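Local coordinates for P22 protein (Trypanosoma brucei, PDB 3JV1) that serves as an accessory factor in mitochondrial RNA editing, specific for the cytochrome oxidase subunit II transcript, and belongs to the Mam33 family, at residues R6-T11 / S176-V181; E54-Q59 / V76-G81; A84-M89 / C102-G107. One frame throughout, in Å; residues are numbered along the deposited sequence.

Contact 1. Residues R6-T11 / S176-V181; sequences RLSEAT and SINKFV
Leu-7 and Val-181 carry the apolar half of this helix-helix contact, and the leucine can be traced outward atom by atom. Its CB lies 4.0 Å from CG1 of Val-181, its CG passes CG2 of the same valine, and CD2, at the tip, closes to 3.5 Å from that CG2. The two side chains meet at roughly a right angle. With Leu-7 CG opposite its own N (chi1 -177°), CD2 also has Ile-177 CG2 as a looser neighbour. Ile-177 CG2 is met more closely by Thr-11 CG2, at 4.0 Å, again with the branches crossed.

The polar half surrounds Asn-178, nearest Ser-8 in register, with 5.0 Å between their CA atoms. The CB of Asn-178 rests 3.3 Å from Thr-11 OG1, and the asparagine side chain lies beside Ser-8 and Thr-11. Ser-8 OG is hydrogen-bonded to Ser-182, the residue after 176-181.

The axes of segments 6-11 and 176-181 approach to 8.6 Å at 156° between their N-to-C directions, so the chain's first and last helices pack antiparallel. On the second subunit, another copy of the protein, Tyr-144 packs against Leu-7 and Phe-103 meets the Phe-180 ring edge-to-face. Methyl packing on one side and polar groups on the other imply a mixed, partly buried seam that ties the chain's two ends together beside a subunit interface.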
ATOM      1  N   ARG A   6     -36.722   3.829  -2.865  1.00 41.40           N
ATOM      2  CA  ARG A   6     -36.474   2.414  -2.604  1.00 41.25           C
ATOM      3  C   ARG A   6     -35.289   2.234  -1.655  1.00 39.69           C
ATOM      4  O   ARG A   6     -35.353   1.437  -0.721  1.00 38.35           O
ATOM      5  CB  ARG A   6     -36.164   1.677  -3.901  1.00 43.46           C
ATOM      6  CG  ARG A   6     -37.355   1.448  -4.809  1.00 50.14           C
ATOM      7  CD  ARG A   6     -36.910   0.820  -6.127  1.00 54.15           C
ATOM      8  NE  ARG A   6     -36.001  -0.306  -5.919  1.00 56.78           N
ATOM      9  CZ  ARG A   6     -35.577  -1.113  -6.887  1.00 57.55           C
ATOM     10  NH1 ARG A   6     -35.979  -0.920  -8.139  1.00 57.15           N
ATOM     11  NH2 ARG A   6     -34.754  -2.114  -6.602  1.00 55.48           N
ATOM     12  N   LEU A   7     -34.205   2.970  -1.904  1.00 37.79           N
ATOM     13  CA  LEU A   7     -33.012   2.873  -1.066  1.00 35.19           C
ATOM     14  C   LEU A   7     -33.303   3.406   0.327  1.00 34.15           C
ATOM     15  O   LEU A   7     -32.786   2.894   1.325  1.00 31.69           O
ATOM     16  CB  LEU A   7     -31.834   3.639  -1.689  1.00 34.37           C
ATOM     17  CG  LEU A   7     -30.516   3.534  -0.906  1.00 35.07           C
ATOM     18  CD1 LEU A   7     -30.230   2.068  -0.571  1.00 34.66           C
ATOM     19  CD2 LEU A   7     -29.371   4.127  -1.721  1.00 37.32           C
ATOM     20  N   SER A   8     -34.135   4.442   0.392  1.00 34.07           N
ATOM     21  CA  SER A   8     -34.520   5.028   1.671  1.00 34.37           C
ATOM     22  C   SER A   8     -35.298   3.994   2.493  1.00 33.31           C
ATOM     23  O   SER A   8     -35.026   3.792   3.674  1.00 33.26           O
ATOM     24  CB  SER A   8     -35.396   6.263   1.444  1.00 37.28           C
ATOM     25  OG  SER A   8     -35.834   6.796   2.681  1.00 42.16           O
ATOM     26  N   GLU A   9     -36.262   3.338   1.854  1.00 35.92           N
ATOM     27  CA  GLU A   9     -37.080   2.321   2.519  1.00 36.48           C
ATOM     28  C   GLU A   9     -36.260   1.097   2.921  1.00 33.74           C
ATOM     29  O   GLU A   9     -36.415   0.565   4.019  1.00 34.36           O
ATOM     30  CB  GLU A   9     -38.215   1.868   1.600  1.00 38.81           C
ATOM     31  CG  GLU A   9     -39.266   2.920   1.309  1.00 46.15           C
ATOM     32  CD  GLU A   9     -40.280   2.447   0.273  1.00 49.36           C
ATOM     33  OE1 GLU A   9     -40.917   1.397   0.502  1.00 52.65           O
ATOM     34  OE2 GLU A   9     -40.440   3.121  -0.768  1.00 51.71           O
ATOM     35  N   ALA A  10     -35.387   0.654   2.022  1.00 33.01           N
ATOM     36  CA  ALA A  10     -34.551  -0.516   2.271  1.00 32.75           C
ATOM     37  C   ALA A  10     -33.611  -0.331   3.463  1.00 32.24           C
ATOM     38  O   ALA A  10     -33.439  -1.251   4.264  1.00 31.63           O
ATOM     39  CB  ALA A  10     -33.751  -0.858   1.019  1.00 32.38           C
ATOM     40  N   THR A  11     -32.997   0.845   3.583  1.00 31.94           N
ATOM     41  CA  THR A  11     -32.086   1.087   4.698  1.00 32.47           C
ATOM     42  C   THR A  11     -32.846   1.166   6.026  1.00 32.13           C
ATOM     43  O   THR A  11     -32.379   0.672   7.049  1.00 32.00           O
ATOM     44  CB  THR A  11     -31.244   2.381   4.481  1.00 33.67           C
ATOM     45  OG1 THR A  11     -32.101   3.458   4.086  1.00 31.44           O
ATOM     46  CG2 THR A  11     -30.195   2.158   3.385  1.00 33.59           C
ATOM     47  N   SER A 176     -27.168   6.924   8.391  1.00 31.76           N
ATOM     48  CA  SER A 176     -26.636   8.045   7.628  1.00 33.84           C
ATOM     49  C   SER A 176     -26.948   7.918   6.135  1.00 33.65           C
ATOM     50  O   SER A 176     -27.181   8.928   5.464  1.00 33.22           O
ATOM     51  CB  SER A 176     -25.123   8.208   7.874  1.00 34.70           C
ATOM     52  OG  SER A 176     -24.414   7.008   7.642  1.00 39.83           O
ATOM     53  N   ILE A 177     -26.971   6.695   5.607  1.00 31.18           N
ATOM     54  CA  ILE A 177     -27.286   6.528   4.191  1.00 31.71           C
ATOM     55  C   ILE A 177     -28.762   6.832   3.974  1.00 32.35           C
ATOM     56  O   ILE A 177     -29.138   7.424   2.969  1.00 30.74           O
ATOM     57  CB  ILE A 177     -26.960   5.099   3.681  1.00 30.86           C
ATOM     58  CG1 ILE A 177     -25.445   4.884   3.673  1.00 28.17           C
ATOM     59  CG2 ILE A 177     -27.491   4.914   2.258  1.00 32.21           C
ATOM     60  CD1 ILE A 177     -25.031   3.468   3.352  1.00 27.94           C
ATOM     61  N   ASN A 178     -29.591   6.430   4.934  1.00 34.10           N
ATOM     62  CA  ASN A 178     -31.026   6.683   4.878  1.00 34.56           C
ATOM     63  C   ASN A 178     -31.286   8.194   4.830  1.00 34.83           C
ATOM     64  O   ASN A 178     -32.047   8.678   3.997  1.00 34.63           O
ATOM     65  CB  ASN A 178     -31.703   6.090   6.112  1.00 36.17           C
ATOM     66  CG  ASN A 178     -33.184   6.394   6.161  1.00 40.14           C
ATOM     67  OD1 ASN A 178     -33.991   5.743   5.490  1.00 40.39           O
ATOM     68  ND2 ASN A 178     -33.550   7.399   6.947  1.00 37.48           N
ATOM     69  N   LYS A 179     -30.650   8.934   5.730  1.00 35.97           N
ATOM     70  CA  LYS A 179     -30.817  10.383   5.772  1.00 39.06           C
ATOM     71  C   LYS A 179     -30.317  11.016   4.483  1.00 39.07           C
ATOM     72  O   LYS A 179     -30.958  11.918   3.941  1.00 40.41           O
ATOM     73  CB  LYS A 179     -30.048  10.982   6.952  1.00 39.78           C
ATOM     74  CG  LYS A 179     -30.496  10.486   8.320  1.00 44.45           C
ATOM     75  CD  LYS A 179     -29.662  11.121   9.423  1.00 47.00           C
ATOM     76  CE  LYS A 179     -29.918  10.467  10.772  1.00 50.39           C
ATOM     77  NZ  LYS A 179     -31.332  10.610  11.218  1.00 50.67           N
ATOM     78  N   PHE A 180     -29.177  10.530   3.995  1.00 36.49           N
ATOM     79  CA  PHE A 180     -28.562  11.037   2.770  1.00 37.16           C
ATOM     80  C   PHE A 180     -29.474  10.878   1.558  1.00 37.96           C
ATOM     81  O   PHE A 180     -29.653  11.805   0.773  1.00 37.41           O
ATOM     82  CB  PHE A 180     -27.243  10.300   2.498  1.00 35.82           C
ATOM     83  CG  PHE A 180     -26.450  10.870   1.356  1.00 36.34           C
ATOM     84  CD1 PHE A 180     -25.753  12.067   1.506  1.00 35.67           C
ATOM     85  CD2 PHE A 180     -26.395  10.208   0.133  1.00 34.54           C
ATOM     86  CE1 PHE A 180     -25.009  12.594   0.453  1.00 34.48           C
ATOM     87  CE2 PHE A 180     -25.660  10.723  -0.922  1.00 35.61           C
ATOM     88  CZ  PHE A 180     -24.962  11.922  -0.763  1.00 35.58           C
ATOM     89  N   VAL A 181     -30.048   9.694   1.413  1.00 39.37           N
ATOM     90  CA  VAL A 181     -30.926   9.400   0.291  1.00 42.82           C
ATOM     91  C   VAL A 181     -32.312  10.027   0.456  1.00 45.03           C
ATOM     92  O   VAL A 181     -33.137   9.995  -0.459  1.00 44.88           O
ATOM     93  CB  VAL A 181     -31.044   7.875   0.100  1.00 43.36           C
ATOM     94  CG1 VAL A 181     -31.955   7.556  -1.067  1.00 47.40           C
ATOM     95  CG2 VAL A 181     -29.658   7.293  -0.153  1.00 43.77           C
TER

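Contact 2. Residues E54-Q59 / V76-G81; sequences EEIILQ and VLVVNG
Leu-77, which loses more surface here than any other residue of the two segments, is gripped through its backbone by Ile-57. Leu-77 N donates to Ile-57 O over 2.8 Å, and Ile-57 N returns a bond to Leu-77 O. The end of the Leu-77 side chain comes close to the opposing strand: CG lies opposite its carbonyl carbon (chi1 -61°), and CD1 comes 3.6 Å from OE1 of Gln-59, a contact of methyl with amide oxygen.

The next bonded pair is Glu-55 with Val-79. Val-79 N donates to Glu-55 O at 3.0 Å with 178° at the hydrogen. These pairs, with the non-hydrogen-bonded pair Ile-56/Val-78 between them and Leu-58/Val-76 beyond Ile-57/Leu-77, define the antiparallel ladder of the hairpin formed by strands 54-63 and 72-80, inside the chain's antiparallel sheet.

Glu-54, also heavily covered, comes just before the first bridge pair. Its CA makes a CA-H...O contact with Val-79 O at 3.2 Å. CG is eclipsed with the backbone N (chi1 0°), and the extended chain beyond carries OE1 to within 3.4 Å of Val-78 CG1; that same oxygen forms a salt bridge with Arg-148. On the face that carries Ile-56, Leu-58, Val-76 and Val-78, Val-76 CG2 fits against Leu-58, 3.5 Å from its CD1, the two side chains lying alongside each other. Tyr-144 of helix 135-146 and Phe-180 of the third subunit both pack on Val-78.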
ATOM      1  N   GLU A  54       7.256   5.592  30.732  1.00 34.69           N
ATOM      2  CA  GLU A  54       6.922   5.209  29.369  1.00 33.78           C
ATOM      3  C   GLU A  54       5.445   5.358  29.063  1.00 32.31           C
ATOM      4  O   GLU A  54       4.607   5.409  29.959  1.00 32.02           O
ATOM      5  CB  GLU A  54       7.327   3.758  29.077  1.00 35.06           C
ATOM      6  CG  GLU A  54       7.979   3.007  30.223  1.00 37.08           C
ATOM      7  CD  GLU A  54       8.312   1.571  29.859  1.00 35.05           C
ATOM      8  OE1 GLU A  54       7.405   0.831  29.438  1.00 36.24           O
ATOM      9  OE2 GLU A  54       9.483   1.174  29.996  1.00 38.60           O
ATOM     10  N   GLU A  55       5.135   5.448  27.779  1.00 32.71           N
ATOM     11  CA  GLU A  55       3.749   5.513  27.356  1.00 32.44           C
ATOM     12  C   GLU A  55       3.589   4.302  26.457  1.00 32.58           C
ATOM     13  O   GLU A  55       4.481   3.992  25.671  1.00 30.95           O
ATOM     14  CB  GLU A  55       3.446   6.785  26.570  1.00 33.66           C
ATOM     15  CG  GLU A  55       1.969   6.863  26.172  1.00 35.86           C
ATOM     16  CD  GLU A  55       1.640   8.099  25.382  1.00 38.10           C
ATOM     17  OE1 GLU A  55       2.350   8.373  24.397  1.00 43.20           O
ATOM     18  OE2 GLU A  55       0.668   8.794  25.739  1.00 41.60           O
ATOM     19  N   ILE A  56       2.478   3.593  26.604  1.00 32.53           N
ATOM     20  CA  ILE A  56       2.223   2.413  25.797  1.00 32.67           C
ATOM     21  C   ILE A  56       1.077   2.791  24.866  1.00 33.21           C
ATOM     22  O   ILE A  56       0.027   3.237  25.326  1.00 32.20           O
ATOM     23  CB  ILE A  56       1.793   1.216  26.673  1.00 32.76           C
ATOM     24  CG1 ILE A  56       2.676   1.124  27.930  1.00 33.41           C
ATOM     25  CG2 ILE A  56       1.848  -0.069  25.851  1.00 33.59           C
ATOM     26  CD1 ILE A  56       4.155   0.964  27.671  1.00 31.08           C
ATOM     27  N   ILE A  57       1.284   2.621  23.565  1.00 32.07           N
ATOM     28  CA  ILE A  57       0.267   2.983  22.589  1.00 33.85           C
ATOM     29  C   ILE A  57      -0.133   1.798  21.723  1.00 35.79           C
ATOM     30  O   ILE A  57       0.724   1.089  21.184  1.00 34.62           O
ATOM     31  CB  ILE A  57       0.770   4.107  21.677  1.00 35.75           C
ATOM     32  CG1 ILE A  57       1.124   5.329  22.525  1.00 38.54           C
ATOM     33  CG2 ILE A  57      -0.280   4.448  20.636  1.00 36.74           C
ATOM     34  CD1 ILE A  57       1.742   6.465  21.744  1.00 41.66           C
ATOM     35  N   LEU A  58      -1.443   1.589  21.618  1.00 33.91           N
ATOM     36  CA  LEU A  58      -2.016   0.512  20.823  1.00 36.30           C
ATOM     37  C   LEU A  58      -2.756   1.139  19.653  1.00 34.94           C
ATOM     38  O   LEU A  58      -3.712   1.879  19.860  1.00 34.31           O
ATOM     39  CB  LEU A  58      -3.012  -0.295  21.660  1.00 38.74           C
ATOM     40  CG  LEU A  58      -2.582  -1.502  22.490  1.00 43.49           C
ATOM     41  CD1 LEU A  58      -2.676  -2.757  21.641  1.00 45.14           C
ATOM     42  CD2 LEU A  58      -1.180  -1.296  23.050  1.00 44.88           C
ATOM     43  N   GLN A  59      -2.322   0.840  18.434  1.00 33.57           N
ATOM     44  CA  GLN A  59      -2.965   1.388  17.238  1.00 33.56           C
ATOM     45  C   GLN A  59      -3.388   0.252  16.317  1.00 32.25           C
ATOM     46  O   GLN A  59      -2.526  -0.467  15.805  1.00 30.62           O
ATOM     47  CB  GLN A  59      -1.996   2.284  16.451  1.00 34.36           C
ATOM     48  CG  GLN A  59      -1.167   3.240  17.274  1.00 39.82           C
ATOM     49  CD  GLN A  59      -0.162   4.008  16.428  1.00 42.38           C
ATOM     50  OE1 GLN A  59       0.590   3.418  15.650  1.00 44.87           O
ATOM     51  NE2 GLN A  59      -0.139   5.327  16.584  1.00 43.81           N
ATOM     52  N   VAL A  76       2.015  -2.038  18.699  1.00 29.60           N
ATOM     53  CA  VAL A  76       2.111  -1.701  20.100  1.00 30.94           C
ATOM     54  C   VAL A  76       3.422  -0.947  20.244  1.00 30.79           C
ATOM     55  O   VAL A  76       4.493  -1.489  19.975  1.00 30.01           O
ATOM     56  CB  VAL A  76       2.121  -2.956  20.984  1.00 31.07           C
ATOM     57  CG1 VAL A  76       2.588  -2.604  22.396  1.00 32.84           C
ATOM     58  CG2 VAL A  76       0.718  -3.540  21.042  1.00 33.92           C
ATOM     59  N   LEU A  77       3.339   0.317  20.635  1.00 30.06           N
ATOM     60  CA  LEU A  77       4.549   1.108  20.813  1.00 30.93           C
ATOM     61  C   LEU A  77       4.830   1.369  22.286  1.00 32.56           C
ATOM     62  O   LEU A  77       3.919   1.660  23.064  1.00 32.45           O
ATOM     63  CB  LEU A  77       4.442   2.450  20.085  1.00 31.08           C
ATOM     64  CG  LEU A  77       4.263   2.455  18.561  1.00 32.67           C
ATOM     65  CD1 LEU A  77       2.802   2.231  18.203  1.00 31.49           C
ATOM     66  CD2 LEU A  77       4.734   3.793  18.012  1.00 36.71           C
ATOM     67  N   VAL A  78       6.095   1.235  22.665  1.00 31.61           N
ATOM     68  CA  VAL A  78       6.524   1.506  24.028  1.00 30.49           C
ATOM     69  C   VAL A  78       7.510   2.642  23.838  1.00 30.54           C
ATOM     70  O   VAL A  78       8.595   2.449  23.293  1.00 31.35           O
ATOM     71  CB  VAL A  78       7.201   0.282  24.673  1.00 30.43           C
ATOM     72  CG1 VAL A  78       7.671   0.635  26.086  1.00 30.13           C
ATOM     73  CG2 VAL A  78       6.213  -0.884  24.722  1.00 25.94           C
ATOM     74  N   VAL A  79       7.104   3.835  24.263  1.00 31.71           N
ATOM     75  CA  VAL A  79       7.902   5.038  24.090  1.00 32.45           C
ATOM     76  C   VAL A  79       8.496   5.565  25.382  1.00 32.56           C
ATOM     77  O   VAL A  79       7.805   5.723  26.384  1.00 31.33           O
ATOM     78  CB  VAL A  79       7.044   6.152  23.442  1.00 33.55           C
ATOM     79  CG1 VAL A  79       7.928   7.312  22.992  1.00 30.04           C
ATOM     80  CG2 VAL A  79       6.260   5.578  22.269  1.00 30.80           C
ATOM     81  N   ASN A  80       9.785   5.865  25.336  1.00 35.60           N
ATOM     82  CA  ASN A  80      10.499   6.366  26.502  1.00 35.69           C
ATOM     83  C   ASN A  80      11.801   7.024  26.053  1.00 36.41           C
ATOM     84  O   ASN A  80      12.518   6.492  25.202  1.00 35.60           O
ATOM     85  CB  ASN A  80      10.784   5.201  27.459  1.00 35.29           C
ATOM     86  CG  ASN A  80      11.254   5.662  28.824  1.00 37.87           C
ATOM     87  OD1 ASN A  80      10.935   6.764  29.257  1.00 39.57           O
ATOM     88  ND2 ASN A  80      11.995   4.806  29.521  1.00 38.51           N
ATOM     89  N   GLY A  81      12.086   8.196  26.614  1.00 37.18           N
ATOM     90  CA  GLY A  81      13.309   8.910  26.282  1.00 36.47           C
ATOM     91  C   GLY A  81      13.491   9.261  24.818  1.00 35.96           C
ATOM     92  O   GLY A  81      14.611   9.261  24.316  1.00 38.45           O
TER

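Contact 3. Residues A84-M89 / C102-G107; sequences ALVFGM and CFRHDG
This is a buried antiparallel strand pairing at the edge of the sheet within this chain, where 84-89 meets the outermost strand, 95-104. The evidence is a run of four backbone bonds. Ala-84 and Arg-104 exchange two: Arg-104 N donates to Ala-84 O at 2.8 Å and 171°, and Ala-84 N donates to Arg-104 O. Val-86 and Cys-102 exchange the other two. The axes of the two strand segments run at 149° to each other.

Between these pairs, Leu-85 faces Phe-103. The phenyl ring is placed over Ala-84 O, which lies over one ring face and comes 3.6 Å from CD1; Phe-103 CG stands opposite its own N (chi1 -172°), which brings the ring near the Ala-84 carbonyl. Leu-85 sends CD2 to within 3.6 Å of Cys-102 O. Phe-180 of the third subunit meets Phe-103 edge-to-face and also packs on Leu-85, so this face of the sheet doubles as a subunit interface.

On the other face Arg-104 CG touches Val-86 CG2 at 3.9 Å, their side chains crossing at about a right angle. The arginine bends at its second torsion, so that Cys-102 CB sits 3.4 Å above the guanidinium plane, off toward its rim. NH1 bonds to Phe-103 O from above that carbonyl's plane and also to Tyr-125 O. Beyond the strand Asp-106 N-caps helix 107-111 through Leu-109 N, and the whole is a beta hairpin running out into a capped helix.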
ATOM      1  N   ALA A  84      11.412   4.453  20.683  1.00 32.01           N
ATOM      2  CA  ALA A  84      10.302   3.526  20.797  1.00 32.89           C
ATOM      3  C   ALA A  84      10.609   2.104  20.353  1.00 31.47           C
ATOM      4  O   ALA A  84      11.355   1.873  19.405  1.00 29.85           O
ATOM      5  CB  ALA A  84       9.106   4.052  20.015  1.00 31.74           C
ATOM      6  N   LEU A  85      10.018   1.157  21.072  1.00 31.49           N
ATOM      7  CA  LEU A  85      10.128  -0.258  20.762  1.00 30.85           C
ATOM      8  C   LEU A  85       8.758  -0.468  20.121  1.00 33.21           C
ATOM      9  O   LEU A  85       7.733  -0.219  20.761  1.00 32.32           O
ATOM     10  CB  LEU A  85      10.225  -1.087  22.044  1.00 33.37           C
ATOM     11  CG  LEU A  85      11.303  -2.168  22.153  1.00 35.19           C
ATOM     12  CD1 LEU A  85      11.110  -2.930  23.457  1.00 31.75           C
ATOM     13  CD2 LEU A  85      11.246  -3.106  20.967  1.00 33.36           C
ATOM     14  N   VAL A  86       8.737  -0.904  18.866  1.00 31.85           N
ATOM     15  CA  VAL A  86       7.485  -1.103  18.154  1.00 31.51           C
ATOM     16  C   VAL A  86       7.212  -2.561  17.796  1.00 31.76           C
ATOM     17  O   VAL A  86       7.943  -3.166  17.019  1.00 32.00           O
ATOM     18  CB  VAL A  86       7.462  -0.247  16.865  1.00 32.37           C
ATOM     19  CG1 VAL A  86       6.094  -0.331  16.201  1.00 32.53           C
ATOM     20  CG2 VAL A  86       7.796   1.206  17.206  1.00 31.56           C
ATOM     21  N   PHE A  87       6.148  -3.111  18.373  1.00 30.85           N
ATOM     22  CA  PHE A  87       5.747  -4.494  18.142  1.00 31.14           C
ATOM     23  C   PHE A  87       4.645  -4.591  17.091  1.00 33.39           C
ATOM     24  O   PHE A  87       3.558  -4.028  17.267  1.00 33.57           O
ATOM     25  CB  PHE A  87       5.232  -5.117  19.441  1.00 31.21           C
ATOM     26  CG  PHE A  87       6.276  -5.244  20.520  1.00 33.27           C
ATOM     27  CD1 PHE A  87       7.016  -6.419  20.657  1.00 30.09           C
ATOM     28  CD2 PHE A  87       6.522  -4.189  21.391  1.00 29.65           C
ATOM     29  CE1 PHE A  87       7.984  -6.534  21.651  1.00 33.74           C
ATOM     30  CE2 PHE A  87       7.492  -4.293  22.393  1.00 29.87           C
ATOM     31  CZ  PHE A  87       8.224  -5.470  22.523  1.00 31.27           C
ATOM     32  N   GLY A  88       4.934  -5.293  16.000  1.00 32.38           N
ATOM     33  CA  GLY A  88       3.948  -5.487  14.955  1.00 32.88           C
ATOM     34  C   GLY A  88       3.226  -6.743  15.385  1.00 34.72           C
ATOM     35  O   GLY A  88       3.839  -7.810  15.462  1.00 33.79           O
ATOM     36  N   MET A  89       1.936  -6.632  15.682  1.00 34.86           N
ATOM     37  CA  MET A  89       1.203  -7.791  16.155  1.00 35.67           C
ATOM     38  C   MET A  89      -0.168  -8.000  15.547  1.00 36.37           C
ATOM     39  O   MET A  89      -0.676  -7.178  14.788  1.00 33.88           O
ATOM     40  CB  MET A  89       1.050  -7.712  17.671  1.00 38.76           C
ATOM     41  CG  MET A  89       2.353  -7.488  18.410  1.00 43.49           C
ATOM     42  SD  MET A  89       2.226  -8.028  20.095  1.00 50.07           S
ATOM     43  CE  MET A  89       1.393  -6.661  20.821  1.00 46.32           C
ATOM     44  N   CYS A 102      10.460  -3.999  16.040  1.00 29.60           N
ATOM     45  CA  CYS A 102      11.332  -2.979  15.483  1.00 32.56           C
ATOM     46  C   CYS A 102      11.739  -2.014  16.576  1.00 32.81           C
ATOM     47  O   CYS A 102      11.058  -1.881  17.598  1.00 31.41           O
ATOM     48  CB  CYS A 102      10.604  -2.165  14.408  1.00 33.59           C
ATOM     49  SG  CYS A 102       9.757  -3.138  13.181  1.00 40.09           S
ATOM     50  N   PHE A 103      12.864  -1.346  16.356  1.00 32.83           N
ATOM     51  CA  PHE A 103      13.311  -0.337  17.291  1.00 33.22           C
ATOM     52  C   PHE A 103      13.428   0.967  16.520  1.00 31.53           C
ATOM     53  O   PHE A 103      14.000   1.005  15.436  1.00 32.90           O
ATOM     54  CB  PHE A 103      14.659  -0.665  17.913  1.00 30.56           C
ATOM     55  CG  PHE A 103      15.031   0.283  19.015  1.00 33.84           C
ATOM     56  CD1 PHE A 103      14.416   0.190  20.257  1.00 34.56           C
ATOM     57  CD2 PHE A 103      15.935   1.318  18.791  1.00 35.61           C
ATOM     58  CE1 PHE A 103      14.692   1.116  21.262  1.00 35.83           C
ATOM     59  CE2 PHE A 103      16.214   2.249  19.791  1.00 36.38           C
ATOM     60  CZ  PHE A 103      15.589   2.144  21.028  1.00 36.14           C
ATOM     61  N   ARG A 104      12.870   2.034  17.078  1.00 30.99           N
ATOM     62  CA  ARG A 104      12.920   3.331  16.431  1.00 33.57           C
ATOM     63  C   ARG A 104      13.649   4.356  17.287  1.00 33.39           C
ATOM     64  O   ARG A 104      13.175   4.736  18.354  1.00 31.00           O
ATOM     65  CB  ARG A 104      11.499   3.815  16.135  1.00 33.32           C
ATOM     66  CG  ARG A 104      10.730   2.889  15.218  1.00 34.44           C
ATOM     67  CD  ARG A 104      11.400   2.781  13.859  1.00 35.28           C
ATOM     68  NE  ARG A 104      10.690   1.848  12.987  1.00 36.70           N
ATOM     69  CZ  ARG A 104      11.247   0.786  12.416  1.00 36.34           C
ATOM     70  NH1 ARG A 104      12.535   0.512  12.614  1.00 33.77           N
ATOM     71  NH2 ARG A 104      10.512  -0.008  11.653  1.00 36.65           N
ATOM     72  N   HIS A 105      14.811   4.791  16.817  1.00 34.46           N
ATOM     73  CA  HIS A 105      15.588   5.786  17.542  1.00 37.66           C
ATOM     74  C   HIS A 105      14.837   7.115  17.538  1.00 38.68           C
ATOM     75  O   HIS A 105      14.863   7.864  18.516  1.00 37.31           O
ATOM     76  CB  HIS A 105      16.960   5.958  16.889  1.00 38.77           C
ATOM     77  CG  HIS A 105      17.922   4.862  17.218  1.00 41.44           C
ATOM     78  ND1 HIS A 105      18.505   4.734  18.460  1.00 39.72           N
ATOM     79  CD2 HIS A 105      18.387   3.828  16.476  1.00 41.22           C
ATOM     80  CE1 HIS A 105      19.288   3.671  18.469  1.00 39.95           C
ATOM     81  NE2 HIS A 105      19.234   3.103  17.278  1.00 41.95           N
ATOM     82  N   ASP A 106      14.167   7.397  16.428  1.00 37.51           N
ATOM     83  CA  ASP A 106      13.406   8.628  16.300  1.00 38.90           C
ATOM     84  C   ASP A 106      11.981   8.358  16.768  1.00 38.72           C
ATOM     85  O   ASP A 106      11.102   8.057  15.959  1.00 37.36           O
ATOM     86  CB  ASP A 106      13.398   9.091  14.844  1.00 39.00           C
ATOM     87  CG  ASP A 106      12.805  10.476  14.676  1.00 40.42           C
ATOM     88  OD1 ASP A 106      12.022  10.897  15.553  1.00 41.42           O
ATOM     89  OD2 ASP A 106      13.116  11.135  13.662  1.00 39.77           O
ATOM     90  N   GLY A 107      11.770   8.455  18.080  1.00 39.57           N
ATOM     91  CA  GLY A 107      10.459   8.216  18.659  1.00 37.29           C
ATOM     92  C   GLY A 107       9.378   9.105  18.074  1.00 38.29           C
ATOM     93  O   GLY A 107       8.236   8.685  17.915  1.00 37.13           O
TER

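Overall arrangement
Contacts 2 and 3 are successive hairpins of one sheet, their centres 9 Å apart. They meet where strands 72-80 and 83-92 lie side by side: Val-76 O and Phe-87 N, 2.8 Å apart, form a probable hydrogen bond. Both rest on regular backbone bonding, and contact 3 is the more buried. Contact 1, only partly buried, lies on the opposite side of the chain's centre, about 24 Å from contact 2 and 29 Å from contact 3 between nearest atoms; it joins the terminal helices through side chains and encloses the other two along the chain. Subunit packing relates them: segment 176-181 meets the second subunit, while both hairpins meet Phe-180 of the third.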